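Side-chain contacts in uncharacterized protein (Thermus thermophilus HB8, PDB 4WVA), which hydrolyses the osmolyte mannosylglycerate to mannose and glycerate, and probably cleaves glucosylglycerate as well: residues V154-P159 against P168-P173; V233-N238 against E274-R279; Y332-V337 against I356-M361. All coordinates share one frame; numbering follows the deposited sequence. Where two conformers were deposited one is given.

In the fold
The three contacts follow one another along the chain without nesting or crossing, all within the (alpha/alpha)6-barrel domain. Interaction 1 closes a short loop between helices 121-146 and 171-175. Interaction 2 then spans the helices 235-254 and 260-275, bringing the end of the second back to the start of the first. Interaction 3 folds the loop after helix 313-327 onto helix 356-368. Interactions 1 and 2 touch: Asn238 OD1 lies 2.9 Å from Val154 N, a probable hydrogen bond, and Phe237 packs on Val154 and Ile156. Pro168 meets Val337, joining interactions 1 and 3, whereas interactions 2 and 3 come no nearer than about 7 Å between closest atoms.

Interaction 1. Residues V154-P159 against P168-P173; sequences VVIVHP and PAWDKP
Trp170 reaches from the 3-10 turn 168-170 toward Pro159 and Ile156, bridging the two sides of the loop between helices 121-146 and 171-175 in the (alpha/alpha)6-barrel of this GH63 hydrolase. Its CB points at the segment 154-159, and a chi1 of -42° sets CG anti to the carbonyl carbon, swinging the indole across to the proline. CG lies 4.1 Å from Pro159 CB. The next atom makes the tightest approach of the pair: Trp170 CD1 is 3.5 Å from that same Pro159 CB, which arrives obliquely to the ring. NE1 turns to polar company in the intervening loop, donating to Ser162 OG and, weakly, to Met164 O; Ser162 OG is also bonded to Pro159 O, so one hydroxyl links the indole to the backbone of the residue it packs on. Along the six-membered ring, Trp170 CZ2 comes within 4.5 Å of Ile156 CD1, a looser apolar touch, again oblique. The Ala169 methyl, CB, sits 3.5 Å over one face of the indole, nearer its periphery than its centre. The turn is tied by Asp171 N to Pro168 O. Val232 also packs on Trp170, and Tyr207 and Leu210 of helix 201-216 back Pro159, whose side chain is about 6 Å from that of Asp165, probably the proton donor of the active site. At the far corner of the indole, Trp170 CH2 packs 3.5 Å from Asp234 OD1.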
ATOM      1  N   VAL A 154      10.635 -15.192   3.981  1.00 12.05           N
ATOM      2  CA  VAL A 154      11.187 -16.392   4.607  1.00 12.45           C
ATOM      3  C   VAL A 154      11.560 -17.418   3.550  1.00 11.85           C
ATOM      4  O   VAL A 154      10.881 -17.570   2.528  1.00 11.25           O
ATOM      5  CB  VAL A 154      10.241 -17.005   5.660  1.00 13.67           C
ATOM      6  CG1 VAL A 154      10.097 -16.072   6.854  1.00 14.36           C
ATOM      7  CG2 VAL A 154       8.909 -17.360   5.060  1.00 15.24           C
ATOM      8  N   VAL A 155      12.645 -18.135   3.817  1.00 11.58           N
ATOM      9  CA  VAL A 155      13.170 -19.180   2.961  0.50 11.32           C
ATOM     10  C   VAL A 155      12.664 -20.565   3.405  1.00 11.42           C
ATOM     11  O   VAL A 155      12.639 -20.840   4.622  1.00 11.35           O
ATOM     12  CB  VAL A 155      14.705 -19.172   3.102  0.50 11.25           C
ATOM     13  CG1 VAL A 155      15.354 -20.271   2.275  0.50 11.03           C
ATOM     14  CG2 VAL A 155      15.243 -17.804   2.710  0.50 11.61           C
ATOM     15  N   ILE A 156      12.298 -21.409   2.451  1.00 11.16           N
ATOM     16  CA  ILE A 156      12.103 -22.836   2.709  1.00 10.97           C
ATOM     17  C   ILE A 156      13.359 -23.580   2.265  1.00 11.35           C
ATOM     18  O   ILE A 156      13.984 -23.244   1.246  1.00 11.31           O
ATOM     19  CB  ILE A 156      10.831 -23.422   2.068  1.00 10.67           C
ATOM     20  CG1 ILE A 156      10.786 -23.240   0.548  1.00 10.49           C
ATOM     21  CG2 ILE A 156       9.586 -22.839   2.743  1.00 10.88           C
ATOM     22  CD1 ILE A 156       9.724 -24.066  -0.152  1.00 11.10           C
ATOM     23  N   VAL A 157      13.727 -24.596   3.050  1.00 11.49           N
ATOM     24  CA  VAL A 157      14.888 -25.429   2.765  1.00 11.94           C
ATOM     25  C   VAL A 157      14.509 -26.826   2.280  1.00 12.20           C
ATOM     26  O   VAL A 157      15.391 -27.625   1.948  1.00 12.56           O
ATOM     27  CB  VAL A 157      15.822 -25.488   3.992  1.00 12.15           C
ATOM     28  CG1 VAL A 157      16.339 -24.078   4.310  1.00 12.83           C
ATOM     29  CG2 VAL A 157      15.121 -26.092   5.202  1.00 12.68           C
ATOM     30  N   HIS A 158      13.208 -27.108   2.189  1.00 11.72           N
ATOM     31  CA  HIS A 158      12.749 -28.384   1.700  1.00 11.69           C
ATOM     32  C   HIS A 158      11.459 -28.149   0.926  1.00 11.70           C
ATOM     33  O   HIS A 158      10.608 -27.427   1.434  1.00 11.61           O
ATOM     34  CB  HIS A 158      12.496 -29.327   2.883  1.00 12.08           C
ATOM     35  CG  HIS A 158      12.466 -30.768   2.489  1.00 12.64           C
ATOM     36  ND1 HIS A 158      11.509 -31.278   1.645  1.00 12.57           N
ATOM     37  CD2 HIS A 158      13.301 -31.794   2.778  1.00 13.20           C
ATOM     38  CE1 HIS A 158      11.756 -32.560   1.417  1.00 12.56           C
ATOM     39  NE2 HIS A 158      12.831 -32.900   2.111  1.00 12.80           N
ATOM     40  N   PRO A 159      11.297 -28.766  -0.254  1.00 11.68           N
ATOM     41  CA  PRO A 159      10.041 -28.601  -1.007  1.00 11.76           C
ATOM     42  C   PRO A 159       8.786 -28.991  -0.195  1.00 11.39           C
ATOM     43  O   PRO A 159       7.699 -28.437  -0.421  1.00 11.19           O
ATOM     44  CB  PRO A 159      10.231 -29.508  -2.229  1.00 12.33           C
ATOM     45  CG  PRO A 159      11.340 -30.443  -1.853  1.00 12.25           C
ATOM     46  CD  PRO A 159      12.245 -29.637  -0.979  1.00 11.57           C
ATOM     47  N   PRO A 168       6.341 -28.063 -10.115  1.00 12.10           N
ATOM     48  CA  PRO A 168       7.415 -27.891 -11.112  1.00 12.64           C
ATOM     49  C   PRO A 168       8.353 -26.735 -10.795  1.00 12.85           C
ATOM     50  O   PRO A 168       9.492 -26.718 -11.271  1.00 13.36           O
ATOM     51  CB  PRO A 168       6.654 -27.651 -12.414  1.00 13.01           C
ATOM     52  CG  PRO A 168       5.357 -28.345 -12.196  1.00 12.88           C
ATOM     53  CD  PRO A 168       5.023 -28.012 -10.763  1.00 12.76           C
ATOM     54  N   ALA A 169       7.906 -25.781  -9.976  1.00 12.09           N
ATOM     55  CA  ALA A 169       8.800 -24.711  -9.520  1.00 12.22           C
ATOM     56  C   ALA A 169      10.064 -25.237  -8.844  1.00 12.28           C
ATOM     57  O   ALA A 169      11.133 -24.625  -8.962  1.00 12.42           O
ATOM     58  CB  ALA A 169       8.059 -23.754  -8.584  1.00 11.86           C
ATOM     59  N   TRP A 170       9.979 -26.390  -8.173  1.00 12.00           N
ATOM     60  CA  TRP A 170      11.122 -26.907  -7.413  1.00 12.15           C
ATOM     61  C   TRP A 170      12.088 -27.796  -8.231  1.00 12.79           C
ATOM     62  O   TRP A 170      13.124 -28.210  -7.695  1.00 13.34           O
ATOM     63  CB  TRP A 170      10.659 -27.690  -6.174  1.00 11.53           C
ATOM     64  CG  TRP A 170       9.512 -27.072  -5.388  1.00 11.02           C
ATOM     65  CD1 TRP A 170       8.518 -27.746  -4.765  1.00 10.94           C
ATOM     66  CD2 TRP A 170       9.256 -25.674  -5.165  1.00 11.04           C
ATOM     67  NE1 TRP A 170       7.652 -26.869  -4.150  1.00 10.76           N
ATOM     68  CE2 TRP A 170       8.078 -25.590  -4.389  1.00 10.94           C
ATOM     69  CE3 TRP A 170       9.900 -24.484  -5.556  1.00 11.10           C
ATOM     70  CZ2 TRP A 170       7.509 -24.371  -4.026  1.00 11.00           C
ATOM     71  CZ3 TRP A 170       9.331 -23.282  -5.193  1.00 11.24           C
ATOM     72  CH2 TRP A 170       8.155 -23.235  -4.429  1.00 11.36           C
ATOM     73  N   ASP A 171      11.779 -28.053  -9.501  1.00 14.27           N
ATOM     74  CA  ASP A 171      12.604 -28.975 -10.333  1.00 15.89           C
ATOM     75  C   ASP A 171      14.068 -28.539 -10.414  1.00 16.74           C
ATOM     76  O   ASP A 171      14.960 -29.281 -10.003  1.00 16.97           O
ATOM     77  CB  ASP A 171      12.045 -29.129 -11.749  1.00 16.37           C
ATOM     78  CG  ASP A 171      10.752 -29.931 -11.819  1.00 16.56           C
ATOM     79  OD1 ASP A 171      10.225 -30.412 -10.772  1.00 17.01           O
ATOM     80  OD2 ASP A 171      10.247 -30.069 -12.963  1.00 17.38           O
ATOM     81  N   LYS A 172      14.330 -27.331 -10.910  1.00 18.34           N
ATOM     82  CA  LYS A 172      15.724 -26.846 -10.981  1.00 19.43           C
ATOM     83  C   LYS A 172      16.422 -26.722  -9.625  1.00 17.96           C
ATOM     84  O   LYS A 172      17.543 -27.202  -9.463  1.00 17.47           O
ATOM     85  CB  LYS A 172      15.817 -25.556 -11.794  1.00 21.88           C
ATOM     86  CG  LYS A 172      15.381 -25.730 -13.231  1.00 26.96           C
ATOM     87  CD  LYS A 172      15.859 -24.590 -14.127  1.00 31.37           C
ATOM     88  CE  LYS A 172      15.266 -24.722 -15.520  1.00 35.22           C
ATOM     89  NZ  LYS A 172      15.721 -23.637 -16.441  1.00 38.55           N
ATOM     90  N   PRO A 173      15.767 -26.113  -8.612  1.00 16.07           N
ATOM     91  CA  PRO A 173      16.414 -26.119  -7.305  1.00 15.97           C
ATOM     92  C   PRO A 173      16.748 -27.539  -6.800  1.00 16.49           C
ATOM     93  O   PRO A 173      17.809 -27.761  -6.227  1.00 16.78           O
ATOM     94  CB  PRO A 173      15.386 -25.442  -6.398  1.00 15.76           C
ATOM     95  CG  PRO A 173      14.600 -24.554  -7.318  1.00 15.75           C
ATOM     96  CD  PRO A 173      14.590 -25.217  -8.664  1.00 15.85           C
TER

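Interaction 2. Residues V233-N238 against E274-R279; sequences VDVGFN and EALWDR
Leu276 packs against Val233 and Val235, the two neighbours of the flat carboxylate of Asp234. That carboxylate is met from above its plane, 69° out of it, where Gly236 N donates to Asp234 OD1 over 2.9 Å; Phe237 N adds a weak bond to OD2. These carboxylate bonds cap helix 235-254, with Asp234 at the N-cap. The amide of Asn238 has its partner nearly in its own plane, ND2 giving a fairly straight bond (162°) of 3.0 Å to Asp234 O. Asn238 N reaches the same oxygen from the opposite face of the carbonyl plane, so two donors grip it. The indole of Trp277 meets Tyr284 edge-to-face and Arg315 in a cation-pi contact. Asp234 sits between strand 232-233 and helix 235-254; the strand at 277-278 pairs with 283-288 in the same small antiparallel sheet as 232-233. Across the contact, Leu276 splits its branches. CD1, fully extended from CA, lies over both CA and CB of Val235, 3.9 Å from each, and 4.0 Å from Val235 CG2, while Leu276 CD2 comes to 4.2 Å from Val233 CG1. Farther along, Arg279 makes a salt bridge through NE to Asp368 of the second subunit, and Ala275 O accepts from Arg112 of that subunit.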
ATOM      1  N   VAL A 233      12.678 -18.898  -1.915  1.00 10.50           N
ATOM      2  CA  VAL A 233      11.607 -18.026  -1.449  1.00 10.60           C
ATOM      3  C   VAL A 233      10.348 -18.466  -2.195  1.00 10.18           C
ATOM      4  O   VAL A 233      10.165 -18.171  -3.376  1.00 10.31           O
ATOM      5  CB  VAL A 233      11.899 -16.525  -1.675  1.00 10.42           C
ATOM      6  CG1 VAL A 233      10.683 -15.691  -1.287  1.00 10.64           C
ATOM      7  CG2 VAL A 233      13.131 -16.107  -0.872  1.00 10.82           C
ATOM      8  N   ASP A 234       9.473 -19.187  -1.486  1.00 10.14           N
ATOM      9  CA  ASP A 234       8.238 -19.700  -2.036  1.00 10.21           C
ATOM     10  C   ASP A 234       7.150 -18.622  -1.970  1.00 10.04           C
ATOM     11  O   ASP A 234       6.817 -18.120  -0.878  1.00 10.30           O
ATOM     12  CB  ASP A 234       7.806 -20.948  -1.253  1.00 10.00           C
ATOM     13  CG  ASP A 234       6.423 -21.461  -1.645  1.00 10.48           C
ATOM     14  OD1 ASP A 234       5.932 -21.180  -2.760  1.00 10.55           O
ATOM     15  OD2 ASP A 234       5.811 -22.160  -0.793  1.00 10.94           O
ATOM     16  N   VAL A 235       6.571 -18.295  -3.113  1.00  9.85           N
ATOM     17  CA  VAL A 235       5.498 -17.317  -3.141  1.00  9.79           C
ATOM     18  C   VAL A 235       4.297 -17.770  -2.308  1.00  9.44           C
ATOM     19  O   VAL A 235       3.665 -16.959  -1.628  1.00  9.13           O
ATOM     20  CB  VAL A 235       5.067 -16.933  -4.581  1.00 10.14           C
ATOM     21  CG1 VAL A 235       4.520 -18.117  -5.367  1.00 10.26           C
ATOM     22  CG2 VAL A 235       4.058 -15.807  -4.546  1.00 10.37           C
ATOM     23  N   GLY A 236       3.985 -19.072  -2.338  1.00  9.28           N
ATOM     24  CA  GLY A 236       2.863 -19.573  -1.564  1.00  9.28           C
ATOM     25  C   GLY A 236       3.061 -19.424  -0.058  1.00  9.04           C
ATOM     26  O   GLY A 236       2.215 -18.853   0.630  1.00  8.66           O
ATOM     27  N   PHE A 237       4.185 -19.941   0.444  1.00  8.77           N
ATOM     28  CA  PHE A 237       4.536 -19.877   1.858  1.00  9.33           C
ATOM     29  C   PHE A 237       4.484 -18.428   2.320  1.00  9.18           C
ATOM     30  O   PHE A 237       3.888 -18.109   3.320  1.00  9.30           O
ATOM     31  CB  PHE A 237       5.929 -20.464   2.087  1.00  9.32           C
ATOM     32  CG  PHE A 237       6.236 -20.786   3.521  1.00  9.73           C
ATOM     33  CD1 PHE A 237       6.531 -19.792   4.421  1.00  9.88           C
ATOM     34  CD2 PHE A 237       6.266 -22.106   3.961  1.00  9.60           C
ATOM     35  CE1 PHE A 237       6.820 -20.093   5.738  1.00 10.12           C
ATOM     36  CE2 PHE A 237       6.559 -22.411   5.269  1.00 10.04           C
ATOM     37  CZ  PHE A 237       6.830 -21.411   6.162  1.00 10.34           C
ATOM     38  N   ASN A 238       5.089 -17.543   1.543  1.00  9.32           N
ATOM     39  CA  ASN A 238       5.170 -16.144   1.935  1.00  9.36           C
ATOM     40  C   ASN A 238       3.872 -15.367   1.848  1.00  9.20           C
ATOM     41  O   ASN A 238       3.612 -14.498   2.687  1.00  9.35           O
ATOM     42  CB  ASN A 238       6.302 -15.455   1.170  1.00  9.13           C
ATOM     43  CG  ASN A 238       7.646 -15.755   1.798  1.00  9.27           C
ATOM     44  OD1 ASN A 238       8.017 -15.146   2.798  1.00  9.54           O
ATOM     45  ND2 ASN A 238       8.355 -16.744   1.251  1.00  9.50           N
ATOM     46  N   GLU A 274       5.596  -8.288  -2.826  1.00 12.66           N
ATOM     47  CA  GLU A 274       5.414  -7.590  -4.084  1.00 13.18           C
ATOM     48  C   GLU A 274       6.625  -7.624  -5.010  1.00 12.50           C
ATOM     49  O   GLU A 274       6.473  -7.547  -6.232  1.00 12.72           O
ATOM     50  CB  GLU A 274       4.891  -6.172  -3.859  1.00 14.20           C
ATOM     51  CG  GLU A 274       3.454  -6.174  -3.388  1.00 15.33           C
ATOM     52  CD  GLU A 274       2.513  -6.785  -4.426  1.00 15.64           C
ATOM     53  OE1 GLU A 274       2.324  -6.188  -5.499  1.00 19.55           O
ATOM     54  OE2 GLU A 274       1.990  -7.862  -4.152  1.00 17.78           O
ATOM     55  N   ALA A 275       7.816  -7.831  -4.453  1.00 11.12           N
ATOM     56  CA  ALA A 275       9.023  -7.983  -5.247  1.00 11.03           C
ATOM     57  C   ALA A 275       8.975  -9.228  -6.133  1.00 10.39           C
ATOM     58  O   ALA A 275       9.626  -9.273  -7.161  1.00 10.60           O
ATOM     59  CB  ALA A 275      10.258  -8.034  -4.360  1.00 11.21           C
ATOM     60  N   LEU A 276       8.221 -10.242  -5.732  1.00 10.38           N
ATOM     61  CA  LEU A 276       8.164 -11.497  -6.487  1.00 10.06           C
ATOM     62  C   LEU A 276       7.399 -11.371  -7.788  1.00 10.01           C
ATOM     63  O   LEU A 276       7.427 -12.280  -8.630  1.00 10.05           O
ATOM     64  CB  LEU A 276       7.540 -12.606  -5.635  1.00 10.20           C
ATOM     65  CG  LEU A 276       8.231 -12.897  -4.288  1.00 10.54           C
ATOM     66  CD1 LEU A 276       7.510 -14.023  -3.575  1.00 11.12           C
ATOM     67  CD2 LEU A 276       9.694 -13.232  -4.493  1.00 10.94           C
ATOM     68  N   TRP A 277       6.677 -10.269  -7.961  1.00  9.81           N
ATOM     69  CA  TRP A 277       5.964 -10.040  -9.210  1.00 10.13           C
ATOM     70  C   TRP A 277       6.931  -9.845 -10.374  1.00 10.75           C
ATOM     71  O   TRP A 277       7.819  -8.998 -10.285  1.00 10.88           O
ATOM     72  CB  TRP A 277       5.097  -8.794  -9.101  1.00  9.96           C
ATOM     73  CG  TRP A 277       4.330  -8.484 -10.366  1.00 10.00           C
ATOM     74  CD1 TRP A 277       4.604  -7.509 -11.283  1.00 10.11           C
ATOM     75  CD2 TRP A 277       3.149  -9.134 -10.819  1.00 10.49           C
ATOM     76  NE1 TRP A 277       3.667  -7.521 -12.282  1.00 10.40           N
ATOM     77  CE2 TRP A 277       2.761  -8.512 -12.021  1.00 10.27           C
ATOM     78  CE3 TRP A 277       2.369 -10.181 -10.319  1.00 10.50           C
ATOM     79  CZ2 TRP A 277       1.629  -8.915 -12.739  1.00 11.13           C
ATOM     80  CZ3 TRP A 277       1.252 -10.578 -11.026  1.00 10.92           C
ATOM     81  CH2 TRP A 277       0.886  -9.946 -12.213  1.00 10.91           C
ATOM     82  N   ASP A 278       6.719 -10.600 -11.455  1.00 11.02           N
ATOM     83  CA  ASP A 278       7.471 -10.438 -12.682  1.00 11.56           C
ATOM     84  C   ASP A 278       6.593  -9.745 -13.715  1.00 11.97           C
ATOM     85  O   ASP A 278       5.592 -10.292 -14.174  1.00 11.48           O
ATOM     86  CB  ASP A 278       7.944 -11.794 -13.222  1.00 12.47           C
ATOM     87  CG  ASP A 278       8.901 -11.630 -14.380  1.00 13.91           C
ATOM     88  OD1 ASP A 278       8.461 -11.674 -15.525  1.00 15.19           O
ATOM     89  OD2 ASP A 278      10.074 -11.315 -14.123  1.00 16.74           O
ATOM     90  N   ARG A 279       6.950  -8.507 -14.045  1.00 12.43           N
ATOM     91  CA  ARG A 279       6.166  -7.741 -15.005  1.00 13.39           C
ATOM     92  C   ARG A 279       6.136  -8.328 -16.409  1.00 14.41           C
ATOM     93  O   ARG A 279       5.108  -8.256 -17.066  1.00 14.82           O
ATOM     94  CB  ARG A 279       6.651  -6.293 -15.061  1.00 13.58           C
ATOM     95  CG  ARG A 279       6.318  -5.500 -13.819  1.00 13.40           C
ATOM     96  CD  ARG A 279       7.087  -4.193 -13.843  1.00 13.57           C
ATOM     97  NE  ARG A 279       6.664  -3.201 -12.859  1.00 13.39           N
ATOM     98  CZ  ARG A 279       7.139  -3.098 -11.621  1.00 13.78           C
ATOM     99  NH1 ARG A 279       8.020  -3.977 -11.149  1.00 13.91           N
ATOM    100  NH2 ARG A 279       6.716  -2.107 -10.833  1.00 14.74           N
TER

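Interaction 3. Residues Y332-V337 against I356-M361; sequences YLLPSV and INVNWM
Leu334 and Asn359 mark the closest backbone approach, their CA atoms 6.0 Å apart, where an irregular, largely extended run passes the first turns of helix 356-368. The peptide between Leu333 and Leu334 is cis, which turns its C=O and N-H to the same side, and the amide of Asn359 lies against both. Asn359 CG stands 3.6 Å from Leu334 N and 3.7 Å from Leu333 O. The amide is probably turned over as deposited; turned back, it might pair with both peptide atoms. Regular i to i+4 bonds run through the helix, Trp360 N to Ile356 O and Met361 N to Asn357 O. This helix belongs to the (alpha/alpha)6-barrel, and the loop before it has further polar ties: Leu333 N with Asp381 OD2, and Ser336 OG with Pro353 O and Gly352 N. Beside the amide, Leu334 turns its side chain toward the helix. With CG anti to the backbone N (chi1 -176°), it extends CD2 to 4.4 Å from Val358 CG1, a light apolar touch. Leu333 instead leads its tip away, onto Arg377 and Leu378 of helix 372-389. Val358 sits close to the substrate site, its side chain about 4 Å from that of Trp350 and about 5 Å from that of Trp34, both probable substrate-binding residues.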
ATOM      1  N   TYR A 332     -11.932 -27.475 -15.314  1.00 15.72           N
ATOM      2  CA  TYR A 332     -12.054 -27.161 -13.892  1.00 14.92           C
ATOM      3  C   TYR A 332     -10.899 -26.277 -13.457  1.00 13.79           C
ATOM      4  O   TYR A 332      -9.749 -26.630 -13.670  1.00 13.24           O
ATOM      5  CB  TYR A 332     -12.050 -28.441 -13.050  1.00 14.98           C
ATOM      6  CG  TYR A 332     -13.257 -29.309 -13.308  1.00 16.01           C
ATOM      7  CD1 TYR A 332     -13.148 -30.449 -14.083  1.00 16.81           C
ATOM      8  CD2 TYR A 332     -14.501 -28.958 -12.820  1.00 16.63           C
ATOM      9  CE1 TYR A 332     -14.246 -31.241 -14.343  1.00 17.64           C
ATOM     10  CE2 TYR A 332     -15.618 -29.742 -13.083  1.00 18.07           C
ATOM     11  CZ  TYR A 332     -15.476 -30.888 -13.851  1.00 18.38           C
ATOM     12  OH  TYR A 332     -16.577 -31.699 -14.121  1.00 20.44           O
ATOM     13  N   LEU A 333     -11.224 -25.123 -12.880  1.00 12.74           N
ATOM     14  CA  LEU A 333     -10.235 -24.281 -12.230  1.00 12.50           C
ATOM     15  C   LEU A 333     -10.094 -24.760 -10.800  1.00 11.58           C
ATOM     16  O   LEU A 333     -11.027 -25.358 -10.261  1.00 10.88           O
ATOM     17  CB  LEU A 333     -10.673 -22.816 -12.226  1.00 12.97           C
ATOM     18  CG  LEU A 333     -10.682 -22.083 -13.579  1.00 14.05           C
ATOM     19  CD1 LEU A 333     -11.120 -20.648 -13.358  1.00 15.04           C
ATOM     20  CD2 LEU A 333      -9.318 -22.137 -14.250  1.00 15.01           C
ATOM     21  N   LEU A 334      -8.947 -24.543 -10.153  1.00 11.10           N
ATOM     22  CA  LEU A 334      -7.736 -23.931 -10.686  1.00 11.16           C
ATOM     23  C   LEU A 334      -6.660 -25.014 -10.762  1.00 11.36           C
ATOM     24  O   LEU A 334      -6.280 -25.580  -9.746  1.00 11.15           O
ATOM     25  CB  LEU A 334      -7.268 -22.855  -9.721  1.00 11.21           C
ATOM     26  CG  LEU A 334      -6.069 -22.007 -10.122  1.00 11.29           C
ATOM     27  CD1 LEU A 334      -6.401 -21.085 -11.273  1.00 11.48           C
ATOM     28  CD2 LEU A 334      -5.607 -21.196  -8.909  1.00 11.51           C
ATOM     29  N   PRO A 335      -6.159 -25.320 -11.966  1.00 12.29           N
ATOM     30  CA  PRO A 335      -5.056 -26.298 -11.993  1.00 12.05           C
ATOM     31  C   PRO A 335      -3.842 -25.789 -11.222  1.00 11.92           C
ATOM     32  O   PRO A 335      -3.635 -24.575 -11.103  1.00 11.54           O
ATOM     33  CB  PRO A 335      -4.730 -26.460 -13.480  1.00 13.17           C
ATOM     34  CG  PRO A 335      -5.497 -25.434 -14.187  1.00 13.45           C
ATOM     35  CD  PRO A 335      -6.530 -24.834 -13.297  1.00 12.82           C
ATOM     36  N   SER A 336      -3.057 -26.717 -10.692  1.00 11.68           N
ATOM     37  CA  SER A 336      -1.905 -26.368  -9.866  1.00 11.86           C
ATOM     38  C   SER A 336      -0.731 -25.806 -10.660  1.00 12.62           C
ATOM     39  O   SER A 336       0.158 -25.179 -10.080  1.00 12.17           O
ATOM     40  CB  SER A 336      -1.511 -27.531  -8.955  1.00 11.85           C
ATOM     41  OG  SER A 336      -1.463 -28.793  -9.643  1.00 11.34           O
ATOM     42  N   VAL A 337      -0.727 -26.053 -11.964  1.00 12.96           N
ATOM     43  CA  VAL A 337       0.214 -25.395 -12.862  0.50 13.99           C
ATOM     44  C   VAL A 337      -0.494 -25.018 -14.143  1.00 14.13           C
ATOM     45  O   VAL A 337      -1.505 -25.619 -14.526  1.00 14.13           O
ATOM     46  CB  VAL A 337       1.463 -26.246 -13.195  0.50 14.39           C
ATOM     47  CG1 VAL A 337       2.190 -26.673 -11.935  0.50 14.60           C
ATOM     48  CG2 VAL A 337       1.106 -27.448 -14.047  0.50 14.71           C
ATOM     49  N   ILE A 356      -8.543 -28.358  -3.527  1.00  9.48           N
ATOM     50  CA  ILE A 356      -9.644 -27.613  -2.945  1.00  9.15           C
ATOM     51  C   ILE A 356      -9.170 -26.472  -2.045  1.00  8.65           C
ATOM     52  O   ILE A 356      -9.788 -25.393  -2.030  1.00  8.44           O
ATOM     53  CB  ILE A 356     -10.597 -28.554  -2.174  1.00  9.19           C
ATOM     54  CG1 ILE A 356     -11.113 -29.679  -3.078  1.00  9.59           C
ATOM     55  CG2 ILE A 356     -11.775 -27.801  -1.590  1.00  9.08           C
ATOM     56  CD1 ILE A 356     -11.860 -29.266  -4.322  1.00 10.10           C
ATOM     57  N   ASN A 357      -8.126 -26.702  -1.253  1.00  8.62           N
ATOM     58  CA  ASN A 357      -7.632 -25.644  -0.376  1.00  8.57           C
ATOM     59  C   ASN A 357      -7.128 -24.400  -1.142  1.00  8.59           C
ATOM     60  O   ASN A 357      -7.347 -23.254  -0.713  1.00  8.33           O
ATOM     61  CB  ASN A 357      -6.559 -26.168   0.586  1.00  8.67           C
ATOM     62  CG  ASN A 357      -5.260 -26.522  -0.112  1.00  8.68           C
ATOM     63  OD1 ASN A 357      -5.256 -27.102  -1.196  1.00  9.18           O
ATOM     64  ND2 ASN A 357      -4.141 -26.187   0.520  1.00  9.28           N
ATOM     65  N   VAL A 358      -6.456 -24.639  -2.266  1.00  8.43           N
ATOM     66  CA  VAL A 358      -5.959 -23.545  -3.102  1.00  8.49           C
ATOM     67  C   VAL A 358      -7.126 -22.867  -3.839  1.00  8.36           C
ATOM     68  O   VAL A 358      -7.171 -21.630  -3.924  1.00  8.23           O
ATOM     69  CB  VAL A 358      -4.839 -24.013  -4.057  1.00  8.61           C
ATOM     70  CG1 VAL A 358      -4.404 -22.878  -4.971  1.00  8.75           C
ATOM     71  CG2 VAL A 358      -3.661 -24.525  -3.235  1.00  8.69           C
ATOM     72  N   ASN A 359      -8.089 -23.637  -4.350  1.00  8.87           N
ATOM     73  CA  ASN A 359      -9.290 -23.006  -4.917  1.00  8.90           C
ATOM     74  C   ASN A 359      -9.921 -22.057  -3.901  1.00  9.27           C
ATOM     75  O   ASN A 359     -10.355 -20.945  -4.240  1.00  8.99           O
ATOM     76  CB  ASN A 359     -10.364 -24.033  -5.318  1.00  9.31           C
ATOM     77  CG  ASN A 359     -10.254 -24.504  -6.760  1.00  9.36           C
ATOM     78  OD1 ASN A 359     -11.292 -24.679  -7.480  1.00 11.73           O
ATOM     79  ND2 ASN A 359      -9.071 -24.718  -7.200  1.00  8.51           N
ATOM     80  N   TRP A 360     -10.020 -22.524  -2.652  1.00  8.62           N
ATOM     81  CA  TRP A 360     -10.616 -21.729  -1.581  1.00  9.32           C
ATOM     82  C   TRP A 360      -9.815 -20.443  -1.285  1.00  8.94           C
ATOM     83  O   TRP A 360     -10.396 -19.340  -1.270  1.00  8.96           O
ATOM     84  CB  TRP A 360     -10.829 -22.583  -0.331  1.00  9.54           C
ATOM     85  CG  TRP A 360     -11.391 -21.768   0.794  1.00 10.16           C
ATOM     86  CD1 TRP A 360     -12.680 -21.316   0.924  1.00 10.28           C
ATOM     87  CD2 TRP A 360     -10.670 -21.270   1.914  1.00 10.59           C
ATOM     88  NE1 TRP A 360     -12.795 -20.567   2.070  1.00 10.89           N
ATOM     89  CE2 TRP A 360     -11.578 -20.519   2.692  1.00 10.96           C
ATOM     90  CE3 TRP A 360      -9.342 -21.390   2.348  1.00 10.98           C
ATOM     91  CZ2 TRP A 360     -11.200 -19.887   3.871  1.00 11.95           C
ATOM     92  CZ3 TRP A 360      -8.969 -20.763   3.527  1.00 11.61           C
ATOM     93  CH2 TRP A 360      -9.898 -20.018   4.272  1.00 11.77           C
ATOM     94  N   MET A 361      -8.497 -20.557  -1.089  1.00  9.22           N
ATOM     95  CA  MET A 361      -7.707 -19.359  -0.771  1.00  9.57           C
ATOM     96  C   MET A 361      -7.729 -18.363  -1.926  1.00  9.19           C
ATOM     97  O   MET A 361      -7.812 -17.153  -1.713  1.00  9.29           O
ATOM     98  CB  MET A 361      -6.264 -19.690  -0.430  1.00  9.68           C
ATOM     99  CG  MET A 361      -6.102 -20.390   0.898  1.00  9.81           C
ATOM    100  SD  MET A 361      -4.387 -20.752   1.338  1.00 10.38           S
ATOM    101  CE  MET A 361      -4.031 -22.135   0.275  1.00 10.28           C
TER